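Local coordinates for microtubule-associated serine/threonine-protein kinase 4 (Homo sapiens, PDB 2W7R) that phosphorylates proteins on serine and threonine and, through the PDZ domain described here, probably binds the C-terminal tails of partner proteins, at residues Y14-R19 with H35-V40; D55-I60 with V84-T89; I5-S10 with C47-K52. All blocks are in the same frame, centred on the assembly; numbering follows the deposited sequence.

Contact 1 (Y14-R19 with H35-V40); sequences YGFTIR and HIVWNV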
loop_
_atom_site.group_PDB
_atom_site.type_symbol
_atom_site.label_atom_id
_atom_site.label_comp_id
_atom_site.label_asym_id
_atom_site.label_seq_id
_atom_site.Cartn_x
_atom_site.Cartn_y
_atom_site.Cartn_z
ATOM N N TYR A 14 -8.693 19.089 -4.336
ATOM C CA TYR A 14 -8.185 18.160 -5.336
ATOM C C TYR A 14 -8.949 16.841 -5.290
ATOM O O TYR A 14 -9.147 16.190 -6.318
ATOM C CB TYR A 14 -6.687 17.917 -5.158
ATOM C CG TYR A 14 -5.842 19.173 -5.178
ATOM C CD1 TYR A 14 -5.861 20.036 -6.270
ATOM C CD2 TYR A 14 -5.010 19.485 -4.111
ATOM C CE1 TYR A 14 -5.080 21.187 -6.287
ATOM C CE2 TYR A 14 -4.229 20.627 -4.119
ATOM C CZ TYR A 14 -4.268 21.475 -5.206
ATOM O OH TYR A 14 -3.488 22.610 -5.207
ATOM N N GLY A 15 -9.369 16.447 -4.091
ATOM C CA GLY A 15 -10.221 15.283 -3.925
ATOM C C GLY A 15 -9.527 14.022 -3.437
ATOM O O GLY A 15 -9.877 12.918 -3.853
ATOM N N PHE A 16 -8.555 14.167 -2.544
ATOM C CA PHE A 16 -7.921 12.983 -1.966
ATOM C C PHE A 16 -7.438 13.168 -0.529
ATOM O O PHE A 16 -7.395 14.285 -0.011
ATOM C CB PHE A 16 -6.796 12.453 -2.873
ATOM C CG PHE A 16 -5.580 13.350 -2.960
ATOM C CD1 PHE A 16 -4.442 13.069 -2.221
ATOM C CD2 PHE A 16 -5.567 14.447 -3.805
ATOM C CE1 PHE A 16 -3.321 13.877 -2.311
ATOM C CE2 PHE A 16 -4.450 15.258 -3.897
ATOM C CZ PHE A 16 -3.328 14.974 -3.153
ATOM N N THR A 17 -7.099 12.058 0.115
ATOM C CA THR A 17 -6.524 12.096 1.458
ATOM C C THR A 17 -5.217 11.331 1.479
ATOM O O THR A 17 -5.024 10.386 0.706
ATOM C CB THR A 17 -7.460 11.476 2.510
ATOM O OG1 THR A 17 -7.716 10.105 2.179
ATOM C CG2 THR A 17 -8.781 12.230 2.556
ATOM N N ILE A 18 -4.321 11.746 2.365
ATOM C CA ILE A 18 -3.030 11.085 2.503
ATOM C C ILE A 18 -2.848 10.589 3.922
ATOM O O ILE A 18 -3.415 11.153 4.866
ATOM C CB ILE A 18 -1.859 12.031 2.151
ATOM C CG1 ILE A 18 -1.730 13.142 3.191
ATOM C CG2 ILE A 18 -2.026 12.598 0.740
ATOM C CD1 ILE A 18 -0.445 13.956 3.046
ATOM N N ARG A 19 -2.064 9.530 4.074
ATOM C CA ARG A 19 -1.711 9.042 5.395
ATOM C C ARG A 19 -0.231 8.731 5.497
ATOM O O ARG A 19 0.396 8.290 4.527
ATOM C CB ARG A 19 -2.514 7.793 5.754
ATOM C CG ARG A 19 -3.948 8.087 6.139
ATOM C CD ARG A 19 -4.686 6.830 6.552
ATOM N NE ARG A 19 -6.041 7.141 7.012
ATOM C CZ ARG A 19 -6.899 6.235 7.477
ATOM N NH1 ARG A 19 -6.556 4.952 7.549
ATOM N NH2 ARG A 19 -8.106 6.614 7.872
ATOM N N HIS A 35 4.543 8.467 2.760
ATOM C CA HIS A 35 3.238 9.113 2.688
ATOM C C HIS A 35 2.504 8.481 1.541
ATOM O O HIS A 35 2.999 8.444 0.406
ATOM C CB HIS A 35 3.398 10.612 2.443
ATOM C CG HIS A 35 4.185 11.300 3.512
ATOM N ND1 HIS A 35 3.607 11.767 4.672
ATOM C CD2 HIS A 35 5.509 11.560 3.619
ATOM C CE1 HIS A 35 4.540 12.298 5.443
ATOM N NE2 HIS A 35 5.703 12.184 4.828
ATOM N N ILE A 36 1.308 7.986 1.821
ATOM C CA ILE A 36 0.559 7.246 0.832
ATOM C C ILE A 36 -0.731 7.978 0.502
ATOM O O ILE A 36 -1.321 8.633 1.362
ATOM C CB ILE A 36 0.250 5.824 1.361
ATOM C CG1 ILE A 36 -0.195 4.900 0.242
ATOM C CG2 ILE A 36 -0.780 5.864 2.482
ATOM C CD1 ILE A 36 -0.421 3.470 0.711
ATOM N N VAL A 37 -1.151 7.895 -0.754
ATOM C CA VAL A 37 -2.481 8.356 -1.109
ATOM C C VAL A 37 -3.442 7.322 -0.553
ATOM O O VAL A 37 -3.398 6.146 -0.938
ATOM C CB VAL A 37 -2.663 8.463 -2.620
ATOM C CG1 VAL A 37 -4.107 8.832 -2.945
ATOM C CG2 VAL A 37 -1.691 9.496 -3.187
ATOM N N TRP A 38 -4.296 7.743 0.370
ATOM C CA TRP A 38 -5.174 6.787 1.042
ATOM C C TRP A 38 -6.493 6.598 0.308
ATOM O O TRP A 38 -6.969 5.478 0.129
ATOM C CB TRP A 38 -5.431 7.195 2.499
ATOM C CG TRP A 38 -6.158 6.128 3.251
ATOM C CD1 TRP A 38 -7.430 6.194 3.759
ATOM C CD2 TRP A 38 -5.679 4.809 3.543
ATOM N NE1 TRP A 38 -7.762 5.001 4.358
ATOM C CE2 TRP A 38 -6.707 4.135 4.241
ATOM C CE3 TRP A 38 -4.480 4.135 3.292
ATOM C CZ2 TRP A 38 -6.568 2.824 4.691
ATOM C CZ3 TRP A 38 -4.350 2.829 3.730
ATOM C CH2 TRP A 38 -5.387 2.189 4.426
ATOM N N ASN A 39 -7.088 7.703 -0.113
ATOM C CA ASN A 39 -8.340 7.642 -0.842
ATOM C C ASN A 39 -8.381 8.717 -1.902
ATOM O O ASN A 39 -7.836 9.804 -1.708
ATOM C CB ASN A 39 -9.517 7.819 0.113
ATOM C CG ASN A 39 -10.857 7.703 -0.593
ATOM O OD1 ASN A 39 -11.038 6.856 -1.471
ATOM N ND2 ASN A 39 -11.798 8.559 -0.221
ATOM N N VAL A 40 -9.027 8.406 -3.021
ATOM C CA VAL A 40 -9.242 9.365 -4.091
ATOM C C VAL A 40 -10.732 9.351 -4.416
ATOM O O VAL A 40 -11.263 8.329 -4.854
ATOM C CB VAL A 40 -8.436 8.994 -5.349
ATOM C CG1 VAL A 40 -8.714 9.983 -6.478
ATOM C CG2 VAL A 40 -6.939 8.926 -5.031
#
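The carbonyl oxygen of Thr17 takes two backbone N-H groups. Trp38 N comes to 2.8 Å from Thr17 O, and a weak bond from Asn39 N to the same Thr17 O measures 3.5 Å. Two consecutive residues thus face a single one, which makes a classic beta bulge in this antiparallel hairpin. Trp38 makes room by taking nearly helical backbone angles, and the register slips by one residue. Before the bulge Thr17 N bonds to Asn39 O at 3.0 Å, while beyond it Arg19 and Ile36 exchange a regular pair of backbone bonds, the shorter being Ile36 N to Arg19 O at 2.9 Å.

Beside the bulge, the side chains of Arg19 and Trp38 stack. With CG anti to its backbone N (chi1 -172°), the tryptophan turns one face of its indole to the arginine, whose chain runs extended from CG to NE above it. The guanidinium lies flat there, planes 11° apart, with CZ 3.8 Å from the centroid of the Trp38 five-membered ring in a cation-pi contact; Arg19 CD adds a CH-pi contact over the same ring. An arginine suits this partly exposed place because it offers both apolar methylenes and a flat charge. Tyr24 and Val23 of the second subunit pack on Arg19 and Trp38 respectively. Gly15, with positive phi, turns the chain just before the strand begins.

Phe16, Ile18, Val37 and Val40 share the other face, Ile18 and Val37 buried and the other two partly so; Phe16 CB meets Val40 CG2 at 4.1 Å. Ile18 reaches His70, Val73 and Ile74 of helix 70-78, across the groove where PDZ domains usually hold their peptide, whereas Val37 rests on Ile57 of strand 56-60 and Val40 on helix 45-49.

Contact 2 (D55-I60 with V84-T89); sequences DLITHI and VSITTT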
loop_
_atom_site.group_PDB
_atom_site.type_symbol
_atom_site.label_atom_id
_atom_site.label_comp_id
_atom_site.label_asym_id
_atom_site.label_seq_id
_atom_site.Cartn_x
_atom_site.Cartn_y
_atom_site.Cartn_z
ATOM N N ASP A 55 -0.684 4.722 -3.981
ATOM C CA ASP A 55 0.487 5.398 -4.524
ATOM C C ASP A 55 1.281 6.048 -3.402
ATOM O O ASP A 55 0.711 6.736 -2.552
ATOM C CB ASP A 55 0.053 6.482 -5.516
ATOM C CG ASP A 55 -0.364 5.917 -6.860
ATOM O OD1 ASP A 55 0.252 4.929 -7.312
ATOM O OD2 ASP A 55 -1.301 6.475 -7.467
ATOM N N LEU A 56 2.596 5.839 -3.392
ATOM C CA LEU A 56 3.452 6.566 -2.468
ATOM C C LEU A 56 3.841 7.884 -3.107
ATOM O O LEU A 56 4.228 7.923 -4.276
ATOM C CB LEU A 56 4.727 5.775 -2.138
ATOM C CG LEU A 56 4.596 4.426 -1.433
ATOM C CD1 LEU A 56 5.959 3.861 -1.123
ATOM C CD2 LEU A 56 3.785 4.563 -0.152
ATOM N N ILE A 57 3.765 8.957 -2.328
ATOM C CA ILE A 57 4.104 10.281 -2.812
ATOM C C ILE A 57 5.567 10.559 -2.513
ATOM O O ILE A 57 6.011 10.375 -1.388
ATOM C CB ILE A 57 3.281 11.353 -2.107
ATOM C CG1 ILE A 57 1.794 11.162 -2.411
ATOM C CG2 ILE A 57 3.769 12.737 -2.522
ATOM C CD1 ILE A 57 0.869 12.048 -1.570
ATOM N N THR A 58 6.317 10.998 -3.523
ATOM C CA THR A 58 7.719 11.349 -3.298
ATOM C C THR A 58 7.968 12.850 -3.395
ATOM O O THR A 58 8.892 13.372 -2.775
ATOM C CB THR A 58 8.692 10.590 -4.245
ATOM O OG1 THR A 58 8.457 10.960 -5.609
ATOM C CG2 THR A 58 8.527 9.084 -4.091
ATOM N N HIS A 59 7.127 13.547 -4.153
ATOM C CA HIS A 59 7.315 14.974 -4.367
ATOM C C HIS A 59 5.976 15.664 -4.545
ATOM O O HIS A 59 5.040 15.083 -5.086
ATOM C CB HIS A 59 8.128 15.252 -5.641
ATOM C CG HIS A 59 9.539 14.758 -5.599
ATOM N ND1 HIS A 59 9.872 13.437 -5.806
ATOM C CD2 HIS A 59 10.706 15.415 -5.398
ATOM C CE1 HIS A 59 11.184 13.299 -5.721
ATOM N NE2 HIS A 59 11.713 14.484 -5.478
ATOM N N ILE A 60 5.908 16.917 -4.110
ATOM C CA ILE A 60 4.779 17.783 -4.424
ATOM C C ILE A 60 5.335 19.039 -5.081
ATOM O O ILE A 60 6.185 19.717 -4.506
ATOM C CB ILE A 60 3.984 18.151 -3.160
ATOM C CG1 ILE A 60 3.408 16.884 -2.521
ATOM C CG2 ILE A 60 2.876 19.155 -3.485
ATOM C CD1 ILE A 60 2.858 17.098 -1.139
ATOM N N VAL A 84 -1.661 21.465 -8.923
ATOM C CA VAL A 84 -0.591 20.824 -8.159
ATOM C C VAL A 84 0.002 19.641 -8.919
ATOM O O VAL A 84 -0.692 18.951 -9.659
ATOM C CB VAL A 84 -1.084 20.347 -6.776
ATOM C CG1 VAL A 84 -1.984 19.122 -6.917
ATOM C CG2 VAL A 84 0.105 20.037 -5.860
ATOM N N SER A 85 1.297 19.416 -8.733
ATOM C CA SER A 85 1.967 18.299 -9.369
ATOM C C SER A 85 2.367 17.310 -8.282
ATOM O O SER A 85 2.968 17.700 -7.291
ATOM C CB SER A 85 3.207 18.804 -10.106
ATOM O OG SER A 85 3.819 17.770 -10.852
ATOM N N ILE A 86 2.010 16.042 -8.445
ATOM C CA ILE A 86 2.372 15.036 -7.448
ATOM C C ILE A 86 3.193 13.927 -8.090
ATOM O O ILE A 86 2.740 13.267 -9.026
ATOM C CB ILE A 86 1.125 14.444 -6.757
ATOM C CG1 ILE A 86 0.314 15.558 -6.097
ATOM C CG2 ILE A 86 1.513 13.393 -5.718
ATOM C CD1 ILE A 86 -0.838 15.060 -5.278
ATOM N N THR A 87 4.413 13.734 -7.597
ATOM C CA THR A 87 5.250 12.654 -8.085
ATOM C C THR A 87 5.020 11.436 -7.208
ATOM O O THR A 87 5.080 11.524 -5.981
ATOM C CB THR A 87 6.737 13.037 -8.055
ATOM O OG1 THR A 87 6.927 14.286 -8.732
ATOM C CG2 THR A 87 7.582 11.959 -8.722
ATOM N N THR A 88 4.738 10.305 -7.840
ATOM C CA THR A 88 4.440 9.082 -7.111
ATOM C C THR A 88 5.313 7.932 -7.580
ATOM O O THR A 88 5.900 7.979 -8.666
ATOM C CB THR A 88 2.964 8.668 -7.282
ATOM O OG1 THR A 88 2.723 8.300 -8.645
ATOM C CG2 THR A 88 2.035 9.812 -6.893
ATOM N N THR A 89 5.390 6.899 -6.752
ATOM C CA THR A 89 6.142 5.700 -7.079
ATOM C C THR A 89 5.359 4.469 -6.610
ATOM O O THR A 89 4.573 4.555 -5.669
ATOM C CB THR A 89 7.531 5.740 -6.414
ATOM O OG1 THR A 89 8.369 4.723 -6.973
ATOM C CG2 THR A 89 7.414 5.542 -4.905
#
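Ile57 and Ile86 pack on the closed face of this strand pair, their CG2 methyls 4.0 Å apart. Further along, Ile60 CG2 touches Val84 CG2 at 3.8 Å; both of these methyls stand anti to their own backbone N (for Ile60, CG1 has chi1 -62°). Beta-branched residues favour extended backbone and fill the space beside a strand, which fits them to this layer, where Ile18 lies on Ile57, Phe16 lies on Ile86, and Val73, Leu76 and Leu77 of helix 70-78 cover Ile60.

Between the two faces runs the backbone pairing of strands 56-60 and 83-89, an antiparallel pair at the centre of the PDZ sandwich. Here too it is broken by a classic bulge: Thr58 N gives Thr87 O a bond of 2.8 Å, and His59 N adds a weak one to Thr87 O at 3.4 Å. In return Thr87 N bonds to His59 O at 2.9 Å.

The opposite face is more polar, with His59, Thr87 and Thr89 partly exposed. Thr87 and His59 lie side by side, pointing the same way, with Thr87 OG1 3.5 Å from His59 CB. Beside this face stands the bulge residue Thr58. A hydrogen bond between Thr58 OG1 and His59 ND1, 2.9 Å long, ties the imidazole to its neighbour in the sequence, and the side chains of Thr58 and Thr89 cross at about a right angle, their CG2 methyls 3.8 Å apart. Threonine serves here because one branch can pack while the other stays polar. Leu56 is the buried exception, tucked against Ile21 and Ile36.

Contact 3 (I5-S10 with C47-K52); sequences IVIHSS and CQAGLK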
loop_
_atom_site.group_PDB
_atom_site.type_symbol
_atom_site.label_atom_id
_atom_site.label_comp_id
_atom_site.label_asym_id
_atom_site.label_seq_id
_atom_site.Cartn_x
_atom_site.Cartn_y
_atom_site.Cartn_z
ATOM N N ILE A 5 2.038 13.449 -11.690
ATOM C CA ILE A 5 0.602 13.562 -11.896
ATOM C C ILE A 5 0.213 15.022 -11.725
ATOM O O ILE A 5 0.451 15.611 -10.674
ATOM C CB ILE A 5 -0.191 12.735 -10.868
ATOM C CG1 ILE A 5 0.305 11.287 -10.832
ATOM C CG2 ILE A 5 -1.687 12.799 -11.177
ATOM C CD1 ILE A 5 -0.090 10.473 -12.033
ATOM N N VAL A 6 -0.376 15.611 -12.756
ATOM C CA VAL A 6 -0.802 17.000 -12.663
ATOM C C VAL A 6 -2.298 17.071 -12.406
ATOM O O VAL A 6 -3.097 16.534 -13.169
ATOM C CB VAL A 6 -0.443 17.785 -13.931
ATOM C CG1 VAL A 6 -0.892 19.233 -13.803
ATOM C CG2 VAL A 6 1.060 17.708 -14.177
ATOM N N ILE A 7 -2.675 17.727 -11.317
ATOM C CA ILE A 7 -4.078 17.824 -10.957
ATOM C C ILE A 7 -4.545 19.270 -11.067
ATOM O O ILE A 7 -3.996 20.160 -10.415
ATOM C CB ILE A 7 -4.338 17.295 -9.532
ATOM C CG1 ILE A 7 -3.774 15.881 -9.373
ATOM C CG2 ILE A 7 -5.831 17.318 -9.225
ATOM C CD1 ILE A 7 -3.855 15.347 -7.944
ATOM N N HIS A 8 -5.550 19.500 -11.910
ATOM C CA HIS A 8 -6.135 20.824 -12.059
ATOM C C HIS A 8 -7.424 20.898 -11.257
ATOM O O HIS A 8 -8.345 20.110 -11.476
ATOM C CB HIS A 8 -6.451 21.123 -13.526
ATOM C CG HIS A 8 -5.270 21.025 -14.439
ATOM N ND1 HIS A 8 -4.519 22.121 -14.802
ATOM C CD2 HIS A 8 -4.723 19.965 -15.078
ATOM C CE1 HIS A 8 -3.559 21.740 -15.627
ATOM N NE2 HIS A 8 -3.659 20.435 -15.808
ATOM N N SER A 9 -7.483 21.849 -10.332
ATOM C CA SER A 9 -8.672 22.071 -9.519
ATOM C C SER A 9 -9.339 23.387 -9.908
ATOM O O SER A 9 -8.661 24.343 -10.283
ATOM C CB SER A 9 -8.301 22.097 -8.035
ATOM O OG SER A 9 -9.356 22.639 -7.257
ATOM N N SER A 10 -10.665 23.429 -9.810
ATOM C CA SER A 10 -11.423 24.636 -10.131
ATOM C C SER A 10 -11.642 25.504 -8.895
ATOM O O SER A 10 -10.802 25.540 -7.993
ATOM C CB SER A 10 -12.768 24.277 -10.770
ATOM O OG SER A 10 -13.551 23.473 -9.905
ATOM N N CYS A 47 -9.101 12.074 -9.199
ATOM C CA CYS A 47 -9.572 10.868 -9.868
ATOM C C CYS A 47 -9.376 10.981 -11.378
ATOM O O CYS A 47 -8.889 10.049 -12.021
ATOM C CB CYS A 47 -11.046 10.627 -9.550
ATOM S SG CYS A 47 -11.758 9.185 -10.370
ATOM N N GLN A 48 -9.752 12.130 -11.933
ATOM C CA GLN A 48 -9.606 12.376 -13.366
ATOM C C GLN A 48 -8.144 12.325 -13.779
ATOM O O GLN A 48 -7.806 11.819 -14.853
ATOM C CB GLN A 48 -10.171 13.748 -13.737
ATOM C CG GLN A 48 -11.673 13.791 -13.938
ATOM C CD GLN A 48 -12.122 15.062 -14.643
ATOM O OE1 GLN A 48 -11.340 16.037 -14.683
ATOM N NE2 GLN A 48 -13.254 15.086 -15.162
ATOM N N ALA A 49 -7.288 12.864 -12.915
ATOM C CA ALA A 49 -5.859 12.999 -13.182
ATOM C C ALA A 49 -5.116 11.669 -13.121
ATOM O O ALA A 49 -3.980 11.566 -13.580
ATOM C CB ALA A 49 -5.231 13.993 -12.213
ATOM N N GLY A 50 -5.749 10.658 -12.541
ATOM C CA GLY A 50 -5.160 9.334 -12.502
ATOM C C GLY A 50 -4.389 9.037 -11.232
ATOM O O GLY A 50 -3.652 8.054 -11.169
ATOM N N LEU A 51 -4.547 9.886 -10.219
ATOM C CA LEU A 51 -3.959 9.606 -8.913
ATOM C C LEU A 51 -4.669 8.387 -8.355
ATOM O O LEU A 51 -5.888 8.266 -8.485
ATOM C CB LEU A 51 -4.150 10.790 -7.965
ATOM C CG LEU A 51 -3.329 10.749 -6.677
ATOM C CD1 LEU A 51 -1.863 10.970 -7.000
ATOM C CD2 LEU A 51 -3.828 11.796 -5.689
ATOM N N LYS A 52 -3.921 7.480 -7.732
ATOM C CA LYS A 52 -4.536 6.257 -7.227
ATOM C C LYS A 52 -4.196 5.923 -5.777
ATOM O O LYS A 52 -3.062 6.083 -5.339
ATOM C CB LYS A 52 -4.202 5.073 -8.136
ATOM C CG LYS A 52 -4.864 5.170 -9.512
ATOM C CD LYS A 52 -5.277 3.804 -10.027
#
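The short helix 45-49 of the PDZ fold ends in a Schellman motif; its last residue, Ala49, and Leu51 just beyond the turn pack on strand 5-8 through Ile5 and Ile7. Gly50 closes the helix: its positive phi lets the chain reverse, an angle glycine takes without strain because it has no side chain to press on the preceding carbonyl, and Gly50 N bonds back to Cys47 O at 3.2 Å. The turn leads to Leu51, which is buried, while the amide of Lys52 is bound by the carboxylate of Asp55.

Ala49 sits where a small residue lets helix and strand come close. Its CB is pointed at the strand and is met by methyl or methylene groups from both neighbours of Val6: Ile7 CG1 stands 3.7 Å from Ala49 CB, and Ile5 CG2 lies 3.9 Å from the same carbon. The Ile5 methyl is placed there because it stands anti to its own backbone N, which leaves CG1 (chi1 -52°) on the branch directed toward Leu51. That second branch makes a looser contact, Ile5 CG1 to Leu51 CD1 at 4.4 Å, and Ile7 CD1 reaches Leu51 CD2 at 4.2 Å. Val6, by contrast, points its side chain away from the helix.

Within this chain, strand 5-8 is an outermost strand of its sheet. Ile5 and Ile7 use backbone atoms to pair with Ile86 and Val84 on strand 83-89, and the side chain of Ile7 also meets Phe16 and Ala46. The alternate residue turns its carbonyl toward the helix: Val6 O lies 3.5 Å from the Ala49 CB methyl.

Overall arrangement
The three contacts have centres about 11 to 12 Å apart and enclose one hydrophobic interior. Contacts 1 and 2 are joined by probable backbone bonds, Val37 N to Asp55 O at 2.8 Å and His35 O to Ile57 N at 2.9 Å, so strand 31-40 of the hairpin is tied to the start of strand 56-60. Contacts 2 and 3 share a sheet, where Ile86 N probably bonds to Ile5 O at 2.8 Å. Phe16 of contact 1 bridges to both others, its CZ 3.3 Å from Ile86 CD1 and its CG 3.6 Å from Leu51 CD2. Contact 1 borders the probable peptide groove between strand 16-24 and helix 70-78; in the chain, it lies nested inside the loop that contact 3 closes.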